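Local coordinates for cell division control protein 11 (Saccharomyces cerevisiae, PDB 5AR1), which is a septin GTPase that assembles with other septins into the collar of cortical filaments at the mother-bud neck and takes part in cytokinesis of budding yeast, at residues 34-38 against 147-151; 108-112 against 161-165; 173-179 against 229-234; 166-170 against 292-296; 204-208 against 283-287. One frame throughout, in Å; residues are numbered along the deposited sequence.

Interaction 1 of 5, residues 34-38 against 147-151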
# COMPACT_ATOMS: atom_id res chain seq x y z
N GLY A 34 3.34 8.72 3.96
CA GLY A 34 2.60 9.00 5.19
C GLY A 34 3.28 9.98 6.12
O GLY A 34 4.51 10.10 6.11
N GLN A 35 2.45 10.65 6.95
CA GLN A 35 2.80 11.70 7.93
C GLN A 35 3.92 11.34 8.91
O GLN A 35 4.17 10.16 9.16
CB GLN A 35 1.56 12.12 8.74
CG GLN A 35 0.69 13.17 8.06
CD GLN A 35 -0.19 13.85 9.07
OE1 GLN A 35 0.16 14.89 9.62
NE2 GLN A 35 -1.36 13.27 9.35
N SER A 36 4.56 12.38 9.47
CA SER A 36 5.64 12.25 10.44
C SER A 36 5.11 11.70 11.78
O SER A 36 5.72 10.79 12.34
CB SER A 36 6.34 13.59 10.64
OG SER A 36 7.59 13.44 11.30
N GLY A 37 3.96 12.24 12.22
CA GLY A 37 3.23 11.93 13.45
C GLY A 37 3.82 10.91 14.41
O GLY A 37 4.45 11.28 15.41
N SER A 38 3.61 9.63 14.10
CA SER A 38 4.12 8.50 14.87
C SER A 38 5.61 8.34 14.54
O SER A 38 6.46 8.87 15.27
CB SER A 38 3.34 7.23 14.54
OG SER A 38 1.96 7.36 14.85
N ILE A 147 -1.18 5.49 8.13
CA ILE A 147 -2.20 6.30 8.79
C ILE A 147 -1.93 6.35 10.28
O ILE A 147 -1.75 5.32 10.92
CB ILE A 147 -3.65 5.85 8.47
CG1 ILE A 147 -3.86 5.69 6.96
CG2 ILE A 147 -4.66 6.84 9.05
CD1 ILE A 147 -4.94 4.72 6.58
N ASN A 148 -1.88 7.58 10.83
CA ASN A 148 -1.69 7.81 12.26
C ASN A 148 -3.04 7.49 12.94
O ASN A 148 -4.08 7.96 12.47
CB ASN A 148 -1.25 9.25 12.53
CG ASN A 148 0.12 9.61 11.98
OD1 ASN A 148 0.99 8.76 11.75
ND2 ASN A 148 0.35 10.91 11.80
N PRO A 149 -3.06 6.63 13.98
CA PRO A 149 -4.36 6.27 14.58
C PRO A 149 -4.94 7.29 15.58
O PRO A 149 -4.57 8.48 15.59
CB PRO A 149 -4.07 4.91 15.23
CG PRO A 149 -2.63 4.96 15.57
CD PRO A 149 -1.94 5.94 14.65
N THR A 150 -5.90 6.80 16.40
CA THR A 150 -6.69 7.47 17.44
C THR A 150 -7.65 8.48 16.81
O THR A 150 -8.87 8.30 16.92
CB THR A 150 -5.82 8.04 18.57
N GLY A 151 -7.08 9.50 16.13
CA GLY A 151 -7.77 10.60 15.47
C GLY A 151 -8.88 10.18 14.53
O GLY A 151 -8.64 10.03 13.33

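Interaction 2 of 5, residues 108-112 against 161-165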
# COMPACT_ATOMS: atom_id res chain seq x y z
N PHE A 108 4.13 16.25 -1.39
CA PHE A 108 3.24 15.29 -2.03
C PHE A 108 3.18 15.45 -3.55
O PHE A 108 3.00 14.47 -4.26
CB PHE A 108 1.84 15.35 -1.38
CG PHE A 108 0.71 15.89 -2.23
CD1 PHE A 108 0.59 17.25 -2.48
CD2 PHE A 108 -0.25 15.03 -2.76
CE1 PHE A 108 -0.44 17.75 -3.29
CE2 PHE A 108 -1.30 15.53 -3.54
CZ PHE A 108 -1.39 16.88 -3.80
N GLU A 109 3.31 16.70 -4.05
CA GLU A 109 3.31 17.01 -5.49
C GLU A 109 4.51 16.38 -6.19
O GLU A 109 4.41 16.02 -7.37
CB GLU A 109 3.25 18.53 -5.74
CG GLU A 109 4.26 19.34 -4.93
CD GLU A 109 3.83 20.76 -4.66
OE1 GLU A 109 2.75 20.96 -4.07
OE2 GLU A 109 4.60 21.69 -5.02
N ILE A 110 5.62 16.19 -5.44
CA ILE A 110 6.85 15.56 -5.89
C ILE A 110 6.72 14.03 -5.88
O ILE A 110 7.40 13.37 -6.67
CB ILE A 110 8.13 16.08 -5.16
CG1 ILE A 110 8.27 15.55 -3.72
CG2 ILE A 110 8.21 17.62 -5.20
CD1 ILE A 110 9.73 15.53 -3.19
N ILE A 111 5.85 13.47 -5.00
CA ILE A 111 5.54 12.03 -4.91
C ILE A 111 4.69 11.74 -6.15
O ILE A 111 5.01 10.83 -6.91
CB ILE A 111 4.77 11.67 -3.60
CG1 ILE A 111 5.67 11.75 -2.36
CG2 ILE A 111 4.08 10.30 -3.69
CD1 ILE A 111 4.91 11.71 -0.99
N SER A 112 3.63 12.56 -6.35
CA SER A 112 2.70 12.54 -7.48
C SER A 112 3.50 12.72 -8.78
O SER A 112 3.22 12.03 -9.77
CB SER A 112 1.65 13.64 -7.33
OG SER A 112 0.36 13.22 -7.73
N PHE A 161 -5.22 12.83 -0.41
CA PHE A 161 -4.05 12.20 -0.98
C PHE A 161 -4.45 10.95 -1.74
O PHE A 161 -4.14 10.83 -2.92
CB PHE A 161 -2.98 11.84 0.08
CG PHE A 161 -1.74 11.23 -0.54
CD1 PHE A 161 -1.66 9.86 -0.79
CD2 PHE A 161 -0.67 12.04 -0.94
CE1 PHE A 161 -0.53 9.30 -1.42
CE2 PHE A 161 0.46 11.48 -1.55
CZ PHE A 161 0.52 10.12 -1.79
N ILE A 162 -5.13 10.01 -1.07
CA ILE A 162 -5.42 8.75 -1.69
C ILE A 162 -6.48 8.85 -2.83
O ILE A 162 -6.48 7.94 -3.66
CB ILE A 162 -5.73 7.60 -0.67
CG1 ILE A 162 -7.05 7.76 0.08
CG2 ILE A 162 -4.56 7.43 0.31
CD1 ILE A 162 -7.10 6.96 1.35
N ARG A 163 -7.29 9.92 -2.95
CA ARG A 163 -8.23 9.92 -4.08
C ARG A 163 -7.57 10.23 -5.41
O ARG A 163 -7.92 9.64 -6.44
CB ARG A 163 -9.47 10.78 -3.89
CG ARG A 163 -9.30 12.18 -3.32
CD ARG A 163 -10.55 12.64 -2.55
NE ARG A 163 -11.71 11.74 -2.69
CZ ARG A 163 -12.63 11.83 -3.65
NH1 ARG A 163 -12.52 12.77 -4.59
NH2 ARG A 163 -13.63 10.97 -3.70
N GLN A 164 -6.61 11.14 -5.38
CA GLN A 164 -5.85 11.56 -6.54
C GLN A 164 -4.90 10.43 -6.96
O GLN A 164 -5.06 9.85 -8.03
CB GLN A 164 -5.08 12.85 -6.23
CG GLN A 164 -5.97 13.98 -5.74
CD GLN A 164 -5.20 15.24 -5.45
OE1 GLN A 164 -4.60 15.41 -4.39
NE2 GLN A 164 -5.24 16.17 -6.39
N LEU A 165 -3.98 10.06 -6.04
CA LEU A 165 -2.92 9.09 -6.25
C LEU A 165 -3.38 7.66 -6.35
O LEU A 165 -2.65 6.85 -6.90
CB LEU A 165 -1.82 9.26 -5.19
CG LEU A 165 -0.96 10.53 -5.47
CD1 LEU A 165 -1.41 11.75 -4.65
CD2 LEU A 165 0.51 10.26 -5.33

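Interaction 3 of 5, residues 173-179 against 229-234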
# COMPACT_ATOMS: atom_id res chain seq x y z
N PRO A 173 -3.82 0.76 2.65
CA PRO A 173 -3.71 1.52 3.92
C PRO A 173 -3.13 0.73 5.10
O PRO A 173 -3.51 -0.42 5.32
CB PRO A 173 -5.15 1.97 4.18
CG PRO A 173 -5.98 0.93 3.54
CD PRO A 173 -5.22 0.40 2.36
N VAL A 174 -2.17 1.35 5.82
CA VAL A 174 -1.52 0.75 6.99
C VAL A 174 -1.68 1.66 8.18
O VAL A 174 -1.96 2.84 8.00
CB VAL A 174 -0.05 0.27 6.79
CG1 VAL A 174 0.06 -0.75 5.66
CG2 VAL A 174 0.90 1.42 6.57
N ILE A 175 -1.55 1.12 9.40
CA ILE A 175 -1.71 1.87 10.64
C ILE A 175 -0.40 1.88 11.42
O ILE A 175 0.09 0.83 11.84
CB ILE A 175 -2.92 1.39 11.49
CG1 ILE A 175 -4.23 1.44 10.68
CG2 ILE A 175 -3.05 2.23 12.77
CD1 ILE A 175 -5.41 0.62 11.28
N SER A 176 0.15 3.08 11.60
CA SER A 176 1.39 3.33 12.34
C SER A 176 1.13 3.26 13.85
O SER A 176 -0.03 3.35 14.27
CB SER A 176 1.93 4.70 11.98
OG SER A 176 0.91 5.68 12.10
N LYS A 177 2.20 3.10 14.67
CA LYS A 177 2.17 3.02 16.14
C LYS A 177 1.08 2.05 16.68
O LYS A 177 0.41 2.36 17.67
CB LYS A 177 2.04 4.43 16.75
CG LYS A 177 3.25 4.89 17.54
CD LYS A 177 3.00 6.26 18.17
CE LYS A 177 4.16 6.77 18.98
NZ LYS A 177 3.92 8.16 19.46
N SER A 178 0.91 0.89 16.01
CA SER A 178 -0.09 -0.13 16.34
C SER A 178 0.04 -0.66 17.77
O SER A 178 -0.98 -0.88 18.44
CB SER A 178 -0.02 -1.29 15.35
OG SER A 178 0.05 -0.83 14.01
N ASP A 179 1.29 -0.85 18.24
CA ASP A 179 1.64 -1.36 19.57
C ASP A 179 1.38 -0.38 20.73
O ASP A 179 1.39 -0.81 21.89
CB ASP A 179 3.11 -1.86 19.59
CG ASP A 179 4.06 -1.10 18.69
OD1 ASP A 179 4.30 0.11 18.95
OD2 ASP A 179 4.57 -1.71 17.72
N LEU A 229 -7.20 -5.46 6.66
CA LEU A 229 -7.12 -4.06 6.24
C LEU A 229 -7.87 -3.12 7.17
O LEU A 229 -9.01 -3.45 7.54
CB LEU A 229 -7.71 -3.93 4.83
CG LEU A 229 -6.83 -3.48 3.69
CD1 LEU A 229 -5.36 -3.77 3.94
CD2 LEU A 229 -7.29 -4.11 2.42
N PRO A 230 -7.30 -1.92 7.49
CA PRO A 230 -5.95 -1.42 7.16
C PRO A 230 -4.89 -2.19 7.95
O PRO A 230 -5.04 -2.36 9.16
CB PRO A 230 -6.00 0.06 7.61
CG PRO A 230 -7.43 0.35 7.90
CD PRO A 230 -8.00 -0.95 8.35
N PHE A 231 -3.85 -2.70 7.26
CA PHE A 231 -2.82 -3.51 7.90
C PHE A 231 -2.13 -2.83 9.09
O PHE A 231 -1.55 -1.77 8.93
CB PHE A 231 -1.77 -3.98 6.88
CG PHE A 231 -2.28 -4.91 5.80
CD1 PHE A 231 -3.21 -5.90 6.08
CD2 PHE A 231 -1.75 -4.85 4.51
CE1 PHE A 231 -3.66 -6.77 5.08
CE2 PHE A 231 -2.19 -5.72 3.51
CZ PHE A 231 -3.14 -6.67 3.80
N ALA A 232 -2.22 -3.44 10.28
CA ALA A 232 -1.50 -2.95 11.46
C ALA A 232 -0.30 -3.87 11.52
O ALA A 232 -0.31 -4.89 12.23
CB ALA A 232 -2.37 -3.09 12.70
N ILE A 233 0.69 -3.57 10.67
CA ILE A 233 1.90 -4.36 10.41
C ILE A 233 3.06 -3.95 11.35
O ILE A 233 3.64 -2.89 11.17
CB ILE A 233 2.20 -4.30 8.87
CG1 ILE A 233 3.43 -5.12 8.46
CG2 ILE A 233 2.29 -2.89 8.30
CD1 ILE A 233 3.26 -5.82 7.05
N ILE A 234 3.35 -4.79 12.38
CA ILE A 234 4.37 -4.53 13.43
C ILE A 234 5.16 -5.79 13.87
O ILE A 234 4.66 -6.90 13.70
CB ILE A 234 3.73 -3.82 14.67
CG1 ILE A 234 2.29 -4.32 14.99
CG2 ILE A 234 3.76 -2.29 14.52
CD1 ILE A 234 2.16 -5.68 15.70

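Interaction 4 of 5, residues 166-170 against 292-296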
# COMPACT_ATOMS: atom_id res chain seq x y z
N GLY A 166 -4.61 7.40 -5.93
CA GLY A 166 -5.23 6.07 -5.97
C GLY A 166 -5.55 5.56 -7.36
O GLY A 166 -5.85 4.38 -7.54
N SER A 167 -5.51 6.46 -8.34
CA SER A 167 -5.75 6.13 -9.73
C SER A 167 -4.43 5.79 -10.42
O SER A 167 -4.42 5.04 -11.40
CB SER A 167 -6.43 7.29 -10.44
OG SER A 167 -6.97 6.87 -11.68
N LEU A 168 -3.31 6.34 -9.90
CA LEU A 168 -1.96 6.15 -10.44
C LEU A 168 -1.16 5.02 -9.76
O LEU A 168 -0.40 4.36 -10.46
CB LEU A 168 -1.15 7.46 -10.37
CG LEU A 168 -1.80 8.70 -10.96
CD1 LEU A 168 -1.90 9.80 -9.92
CD2 LEU A 168 -1.06 9.18 -12.19
N VAL A 169 -1.28 4.84 -8.43
CA VAL A 169 -0.53 3.82 -7.69
C VAL A 169 -1.47 2.92 -6.89
O VAL A 169 -2.54 3.38 -6.51
CB VAL A 169 0.60 4.46 -6.82
CG1 VAL A 169 0.06 5.34 -5.70
CG2 VAL A 169 1.56 3.42 -6.26
N ASN A 170 -1.09 1.65 -6.64
CA ASN A 170 -1.92 0.72 -5.83
C ASN A 170 -1.80 1.07 -4.36
O ASN A 170 -0.82 0.65 -3.72
CB ASN A 170 -1.47 -0.74 -6.04
CG ASN A 170 -2.02 -1.39 -7.27
OD1 ASN A 170 -3.14 -1.11 -7.71
ND2 ASN A 170 -1.30 -2.39 -7.76
N LEU A 292 -3.46 0.03 -14.41
CA LEU A 292 -3.05 1.34 -13.85
C LEU A 292 -2.17 2.24 -14.77
O LEU A 292 -2.22 3.47 -14.64
CB LEU A 292 -2.34 1.10 -12.52
CG LEU A 292 -2.93 1.70 -11.28
CD1 LEU A 292 -4.41 1.60 -11.28
CD2 LEU A 292 -2.33 1.08 -10.05
N TYR A 293 -1.35 1.62 -15.64
CA TYR A 293 -0.50 2.30 -16.61
C TYR A 293 -1.32 2.48 -17.87
O TYR A 293 -1.14 3.46 -18.59
CB TYR A 293 0.78 1.48 -16.89
CG TYR A 293 1.52 1.86 -18.17
CD1 TYR A 293 2.25 3.04 -18.25
CD2 TYR A 293 1.51 1.01 -19.27
CE1 TYR A 293 2.94 3.38 -19.42
CE2 TYR A 293 2.19 1.34 -20.44
CZ TYR A 293 2.90 2.53 -20.51
OH TYR A 293 3.59 2.84 -21.67
N GLU A 294 -2.24 1.54 -18.13
CA GLU A 294 -3.14 1.56 -19.28
C GLU A 294 -4.07 2.77 -19.27
O GLU A 294 -4.33 3.36 -20.31
CB GLU A 294 -3.91 0.23 -19.34
CG GLU A 294 -3.77 -0.52 -20.65
CD GLU A 294 -2.43 -0.41 -21.38
OE1 GLU A 294 -1.42 -0.95 -20.86
OE2 GLU A 294 -2.41 0.21 -22.46
N ARG A 295 -4.55 3.16 -18.06
CA ARG A 295 -5.43 4.31 -17.83
C ARG A 295 -4.65 5.60 -18.03
O ARG A 295 -5.20 6.58 -18.54
CB ARG A 295 -6.01 4.26 -16.41
CG ARG A 295 -7.22 5.17 -16.21
CD ARG A 295 -7.77 5.14 -14.79
NE ARG A 295 -8.29 3.81 -14.44
CZ ARG A 295 -7.87 3.09 -13.40
NH1 ARG A 295 -6.94 3.57 -12.59
NH2 ARG A 295 -8.39 1.90 -13.16
N TYR A 296 -3.36 5.60 -17.61
CA TYR A 296 -2.48 6.76 -17.74
C TYR A 296 -2.03 6.95 -19.19
O TYR A 296 -1.86 8.09 -19.62
CB TYR A 296 -1.27 6.65 -16.79
CG TYR A 296 -0.35 7.86 -16.81
CD1 TYR A 296 -0.72 9.05 -16.19
CD2 TYR A 296 0.89 7.80 -17.43
CE1 TYR A 296 0.12 10.16 -16.20
CE2 TYR A 296 1.75 8.90 -17.44
CZ TYR A 296 1.36 10.08 -16.81
OH TYR A 296 2.19 11.17 -16.83

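Interaction 5 of 5, residues 204-208 against 283-287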
# COMPACT_ATOMS: atom_id res chain seq x y z
N ILE A 204 -8.54 2.27 -3.28
CA ILE A 204 -7.56 1.48 -2.55
C ILE A 204 -7.40 0.14 -3.26
O ILE A 204 -8.35 -0.27 -3.93
CB ILE A 204 -8.13 1.39 -1.09
CG1 ILE A 204 -7.24 2.19 -0.15
CG2 ILE A 204 -8.48 -0.04 -0.52
CD1 ILE A 204 -7.27 3.68 -0.41
N TYR A 205 -6.22 -0.54 -3.16
CA TYR A 205 -6.03 -1.87 -3.78
C TYR A 205 -6.73 -2.81 -2.87
O TYR A 205 -6.28 -2.99 -1.73
CB TYR A 205 -4.55 -2.27 -3.89
CG TYR A 205 -4.29 -3.59 -4.60
CD1 TYR A 205 -4.18 -3.65 -5.98
CD2 TYR A 205 -4.15 -4.77 -3.88
CE1 TYR A 205 -3.93 -4.84 -6.64
CE2 TYR A 205 -3.90 -5.99 -4.53
CZ TYR A 205 -3.76 -6.01 -5.91
OH TYR A 205 -3.52 -7.19 -6.58
N ASN A 206 -7.86 -3.36 -3.30
CA ASN A 206 -8.61 -4.23 -2.41
C ASN A 206 -8.48 -5.73 -2.74
O ASN A 206 -9.45 -6.48 -2.67
CB ASN A 206 -10.05 -3.77 -2.35
CG ASN A 206 -10.81 -4.42 -1.24
OD1 ASN A 206 -10.28 -4.63 -0.15
ND2 ASN A 206 -12.01 -4.86 -1.56
N PHE A 207 -7.27 -6.17 -3.08
CA PHE A 207 -6.95 -7.56 -3.40
C PHE A 207 -7.88 -8.16 -4.49
O PHE A 207 -8.54 -9.19 -4.26
CB PHE A 207 -6.90 -8.39 -2.10
CG PHE A 207 -5.83 -7.87 -1.18
CD1 PHE A 207 -4.49 -8.21 -1.38
CD2 PHE A 207 -6.12 -6.95 -0.19
CE1 PHE A 207 -3.49 -7.67 -0.58
CE2 PHE A 207 -5.12 -6.42 0.61
CZ PHE A 207 -3.81 -6.79 0.42
N PRO A 208 -7.95 -7.51 -5.69
CA PRO A 208 -8.77 -8.04 -6.79
C PRO A 208 -8.25 -9.40 -7.23
O PRO A 208 -7.03 -9.59 -7.28
CB PRO A 208 -8.56 -7.02 -7.91
CG PRO A 208 -8.01 -5.80 -7.25
CD PRO A 208 -7.21 -6.30 -6.11
N ASP A 283 0.74 -9.68 -8.25
CA ASP A 283 -0.54 -9.12 -8.67
C ASP A 283 -0.51 -7.58 -8.69
O ASP A 283 -1.15 -6.98 -9.54
CB ASP A 283 -1.73 -9.69 -7.89
CG ASP A 283 -2.04 -11.18 -8.13
OD1 ASP A 283 -1.55 -11.74 -9.15
OD2 ASP A 283 -2.79 -11.77 -7.32
N LEU A 284 0.27 -6.94 -7.80
CA LEU A 284 0.41 -5.49 -7.74
C LEU A 284 1.33 -5.06 -8.87
O LEU A 284 1.18 -3.95 -9.41
CB LEU A 284 1.03 -5.04 -6.40
CG LEU A 284 0.33 -5.42 -5.12
CD1 LEU A 284 1.33 -5.67 -4.02
CD2 LEU A 284 -0.63 -4.35 -4.68
N LYS A 285 2.32 -5.91 -9.21
CA LYS A 285 3.26 -5.60 -10.30
C LYS A 285 2.43 -5.62 -11.56
O LYS A 285 2.42 -4.64 -12.28
CB LYS A 285 4.38 -6.65 -10.36
CG LYS A 285 5.67 -6.17 -10.98
CD LYS A 285 6.15 -7.13 -12.05
CE LYS A 285 7.49 -6.73 -12.63
NZ LYS A 285 8.63 -7.25 -11.83
N ASN A 286 1.63 -6.68 -11.75
CA ASN A 286 0.75 -6.87 -12.89
C ASN A 286 -0.36 -5.87 -12.94
O ASN A 286 -0.61 -5.34 -14.01
CB ASN A 286 0.24 -8.31 -12.98
CG ASN A 286 1.31 -9.31 -13.39
OD1 ASN A 286 2.53 -9.10 -13.19
ND2 ASN A 286 0.89 -10.44 -13.95
N TYR A 287 -0.98 -5.54 -11.81
CA TYR A 287 -2.06 -4.55 -11.77
C TYR A 287 -1.56 -3.17 -12.22
O TYR A 287 -2.23 -2.54 -13.03
CB TYR A 287 -2.76 -4.48 -10.39
CG TYR A 287 -4.15 -3.89 -10.45
CD1 TYR A 287 -4.35 -2.52 -10.32
CD2 TYR A 287 -5.26 -4.69 -10.68
CE1 TYR A 287 -5.63 -1.96 -10.41
CE2 TYR A 287 -6.55 -4.15 -10.75
CZ TYR A 287 -6.73 -2.78 -10.63
OH TYR A 287 -7.99 -2.24 -10.74

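Interaction 1 of 5, residues 34-38 against 147-151
N148 OD1 is hydrogen-bonded to the hydroxyl of S176 and lies near S38 across the contact. It is 3.5 Å from S38 OG and 3.6 Å from S38 N, distances too long to support an assignment as bonds. The S176 hydroxyl is also bonded to the carbonyl oxygen of I147 and, weakly, to S38 OG, so one serine ties the two loops together. The first side-chain bond of N148 already points at the 34-38 loop, and chi1 of -65° continues that direction, carrying the amide into the loop. This loop is the first part of the G1 motif, the P-loop that follows strand 28-34, and residues 34-38 probably belong to the GTP site, by similarity with related GTPases. The side-chain amide nitrogen of N148 enters the bend of the loop, where N148 ND2 lies 3.5 Å from G37 CA and equally 3.5 Å from Q35 CB. Here the side chains of Q35 and N148 run nearly perpendicular, with their amide planes inclined by 38°. The far end of Q35 is held from another side, its OE1 accepting a hydrogen bond from S101 N. At the other margin the P149 ring brings CD to 4.2 Å from S38 OG, a loose van der Waals contact.

Interaction 2 of 5, residues 108-112 against 161-165
F108, just ahead of helix 109-125, lays one edge of its ring against the neighbouring helix. Its CD2 is 3.5 Å from F161 CD2, and the two side chains pass antiparallel to one another. Relative to the F108 ring, the F161 atoms lie near the plane; the approach to the F161 ring is oblique, so the pair does not meet the definition of a stack. Further along the same edge, F108 CE2 is 3.9 Å from L165 CD1, and the Q164 side chain packs by the F108 ring. I111 comes next, one helical turn on, and works through its short branch: I111 CG2 touches F161 CZ at the ring edge (4.0 Å) and L165 CD2 (3.9 Å). F161 can meet both I111 and F108 because its CG is turned away from its own backbone N (chi1 -177°), which swings the ring toward the opposite helix. L165 CD1 lies 3.6 Å above one face of the F161 ring, displaced toward the rim. S112 closes the row, with its OG 3.8 Å from L165 CG. CA atoms are 8.0 Å apart at F108 and F161 but 6.7 Å apart at S112 and L165, evidence that two segments running in the same direction draw together. I111 and F161 both also touch V33 of strand 28-34. Helices 109-125 and 156-165 thus pack together on the face of the sheet that includes this contact with strand 28-34, consistent with the P-loop GTPase domain of the septin family.

Interaction 3 of 5, residues 173-179 against 229-234
The F231 ring is turned away from V174, which meets F231 at its CB instead, V174 CG1 lying 3.9 Å from F231 CB. One face of that ring takes L229 CD1, 3.4 Å above the plane and over its centre, while V239 is also in touch with F231. The P173 and P230 rings cross at about a right angle, CB to CB 4.0 Å, and I175 CD1 packs on P230 CB at 3.8 Å; the peptide before P230 is cis. Main-chain bonds set the register. I175 N donates to F231 O over 2.9 Å, with 153° at the hydrogen. F231 N gives a weak, bent bond to P173 O (3.0 Å, 124°). Both bonds of F231 thus reach the residues flanking V174, the pattern of a parallel bridge. Beyond it, S178 OG rests 3.6 Å from A232 CB, and D179 OD2 comes to 3.4 Å from I234 CG2. Residues 176-179 form the predicted G4 motif, and G235 is a GTP-site residue by similarity. Placing the segment before G235 beside strand 171-175 and its G4 loop is consistent with the edge of a Ras-like GTPase sheet, here reduced to a single bridge.

Interaction 4 of 5, residues 166-170 against 292-296
The connection from helix 156-165 to strand 171-175 receives L292 of helix 292-300 among its S167, L168 and N170. The two branches of the leucine spread along it: L292 CD1 is 3.4 Å from S167 O, and L292 CD2 is 3.3 Å from N170 OD1. L292 CG sits over the backbone carbonyls of S167 and L168. The N170 amide has a second partner, its ND2 donating to H141 O just ahead of strand 142-147. This is the helix-to-strand connection of the beta-alpha-beta crossover, in which parallel strands 142-147 and 171-175 are joined through helix 156-165; helix 292-300 packs on the end of the crossover away from the P-loop. One turn along, R295 bends at its third torsion (chi3 -64°) and brings its guanidinium back to S167. There R295 NH1 gives a weak hydrogen bond to S167 OG (3.4 Å, 133° at the hydrogen), and S167 O lies at the guanidinium edge, near its plane and 3.2 Å from R295 NH1. On another side of the helix, L168 CD2 touches Y296 CD1 at 4.0 Å, the methyl approaching the ring obliquely. The hydroxyl of Y296 makes its hydrogen bond with D120 of helix 109-125.

Interaction 5 of 5, residues 204-208 against 283-287
Two tyrosines, Y205 and Y287, both carry CG on the side remote from their own backbone N. For Y205 (chi1 -176°) this extends the ring toward the helix, although its first side-chain bond does not point there. The Y205 ring is enclosed on three sides. Over the centre of one face lies L284 CD2, a CH-pi contact 3.5 Å from the centroid and only 6° off the ring normal. The opposite face takes P208 CD from its own loop, 3.4 Å above the plane and displaced toward the rim. The Y205 ring edge is directed at the face of Y287 in a T-shaped pair, the planes at 87°. Their centroids are 5.7 Å apart, and Y205 CE1 comes to 3.9 Å from Y287 CG. The phenol oxygen meets the helix beside D283, Y205 OH lying 3.3 Å from D283 CB. P208 adds a second touch on Y287, CG to CE2 4.1 Å, its side chain roughly perpendicular to that of the tyrosine. The loop 204-208 is thus wedged between several elements: backbone bonding joins Y205 to I171 of strand 171-175, R226 and N222 of helix 218-228 bind the carbonyls of N206 and F207, and helix 274-290 closes over Y205.

In the fold
Interactions 1 and 3 lie at the probable GTP site of the septin GTPase domain, assigned by similarity: their centres are about 10 Å apart, and S176 of the G4 segment bonds to I147 and N148 beside the P-loop. Interactions 4 and 5 lie together, with centres about 11 Å apart, L292 N probably bonded to Y287 O, and N170 OD1 3.2 Å from Y205 CD1. Their centres are about 24 to 25 Å from that of interaction 1. Interaction 2 adjoins interaction 4 in sequence, centres about 12 Å apart, and touches interaction 5 where I162 CD1 meets I204 CD1 (3.7 Å). F207 packs on F231 and L229, joining interactions 5 and 3.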